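Local coordinates for penicillin-binding protein activator LpoB (Escherichia coli, PDB 4Q6Z) that probably regulates peptidoglycan synthesis as an outer-membrane lipoprotein that the penicillin-binding protein PBP1b needs for its function, represented here by its C-terminal domain, at residues L52-N55 against G56-T59. Sequence-based numbering, arbitrary orientation.
Sequences LANN and GKFT
The carbonyl oxygen of Asn54 takes a weak hydrogen bond from the ammonium group of Lys57, with NZ 2.9 Å from O. The lysine reaches it by folding back across the turn that follows helix 41-53. Its CG sits between the backbone N and the carbonyl carbon (chi1 56°) and the chain bends at chi2 (-144°); beyond that it runs nearly extended, bringing CD to 3.6 Å from Asn54 O and laying the aliphatic part alongside the peptide between Asn54 and Asn55. That peptide is modelled cis. The turn around it brings Gly56 N back to Ala53 O in a backbone hydrogen bond whose very short length is doubtful at this resolution, and Gly56 takes the positive phi (79°) that glycine readily accepts.

Next along the chain from Lys57, Phe58 points its side chain back toward the helix end. Its CB lies 3.6 Å from Leu52 O, which sits near the ring plane at the edge, and ring atom CD2 meets Leu52 CD2 at 4.2 Å. Both side chains are buried against Met14 of helix 3-15 and Leu26 of strand 25-35, so they carry the hydrophobic core up to the turn. Backbone hydrogen bonds between Lys57 and Gly23 and between Thr59 and Leu26 lead the chain into edge strand 59-60. With an alanine at Lys57 the ammonium group and the methylenes would go, which would probably leave Asn54 O without its charged donor and the peptide it belongs to less well covered. The link from helix to strand thus combines an apolar inner side with a modest charge-to-carbonyl bond on its more exposed side.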
loop_
_atom_site.group_PDB
_atom_site.type_symbol
_atom_site.label_atom_id
_atom_site.label_comp_id
_atom_site.label_asym_id
_atom_site.label_seq_id
_atom_site.Cartn_x
_atom_site.Cartn_y
_atom_site.Cartn_z
ATOM N N LEU A 52 -1.501 6.634 6.608
ATOM C CA LEU A 52 -1.326 7.488 5.433
ATOM C C LEU A 52 -2.345 8.658 5.371
ATOM O O LEU A 52 -2.138 9.642 4.648
ATOM C CB LEU A 52 -1.425 6.643 4.164
ATOM C CG LEU A 52 -0.418 5.506 3.999
ATOM C CD1 LEU A 52 -1.026 4.422 3.129
ATOM C CD2 LEU A 52 0.883 5.997 3.386
ATOM N N ALA A 53 -3.450 8.510 6.105
ATOM C CA ALA A 53 -4.479 9.545 6.231
ATOM C C ALA A 53 -4.128 10.612 7.256
ATOM O O ALA A 53 -4.256 11.801 6.987
ATOM C CB ALA A 53 -5.801 8.916 6.617
ATOM N N ASN A 54 -3.709 10.189 8.440
ATOM C CA ASN A 54 -3.056 11.100 9.369
ATOM C C ASN A 54 -1.750 11.606 8.744
ATOM O O ASN A 54 -0.797 10.836 8.661
ATOM C CB ASN A 54 -2.712 10.368 10.663
ATOM C CG ASN A 54 -1.774 11.174 11.554
ATOM O OD1 ASN A 54 -0.584 10.864 11.674
ATOM N ND2 ASN A 54 -2.299 12.237 12.154
ATOM N N ASN A 55 -1.676 12.850 8.266
ATOM C CA ASN A 55 -2.436 14.011 8.743
ATOM C C ASN A 55 -2.986 14.753 7.497
ATOM O O ASN A 55 -2.865 15.972 7.321
ATOM C CB ASN A 55 -1.569 14.890 9.679
ATOM C CG ASN A 55 -2.302 15.299 10.960
ATOM O OD1 ASN A 55 -3.142 14.559 11.478
ATOM N ND2 ASN A 55 -1.974 16.476 11.482
ATOM N N GLY A 56 -3.606 13.960 6.627
ATOM C CA GLY A 56 -4.273 14.439 5.420
ATOM C C GLY A 56 -3.271 14.724 4.320
ATOM O O GLY A 56 -3.510 15.520 3.410
ATOM N N LYS A 57 -2.131 14.058 4.419
ATOM C CA LYS A 57 -0.992 14.317 3.545
ATOM C C LYS A 57 -1.025 13.363 2.353
ATOM O O LYS A 57 -0.244 13.485 1.412
ATOM C CB LYS A 57 0.313 14.157 4.317
ATOM C CG LYS A 57 0.435 12.774 4.960
ATOM C CD LYS A 57 1.130 12.766 6.314
ATOM C CE LYS A 57 1.479 11.329 6.698
ATOM N NZ LYS A 57 2.053 11.258 8.067
ATOM N N PHE A 58 -1.935 12.398 2.402
ATOM C CA PHE A 58 -2.334 11.659 1.207
ATOM C C PHE A 58 -3.838 11.487 1.157
ATOM O O PHE A 58 -4.473 11.175 2.168
ATOM C CB PHE A 58 -1.700 10.272 1.179
ATOM C CG PHE A 58 -0.241 10.272 0.817
ATOM C CD1 PHE A 58 0.176 10.655 -0.442
ATOM C CD2 PHE A 58 0.708 9.849 1.736
ATOM C CE1 PHE A 58 1.510 10.628 -0.777
ATOM C CE2 PHE A 58 2.045 9.828 1.414
ATOM C CZ PHE A 58 2.444 10.221 0.156
ATOM N N THR A 59 -4.390 11.660 -0.031
ATOM C CA THR A 59 -5.716 11.162 -0.358
ATOM C C THR A 59 -5.713 9.692 -0.810
ATOM O O THR A 59 -4.886 9.313 -1.628
ATOM C CB THR A 59 -6.268 12.032 -1.484
ATOM O OG1 THR A 59 -5.685 13.337 -1.399
ATOM C CG2 THR A 59 -7.768 12.128 -1.424
#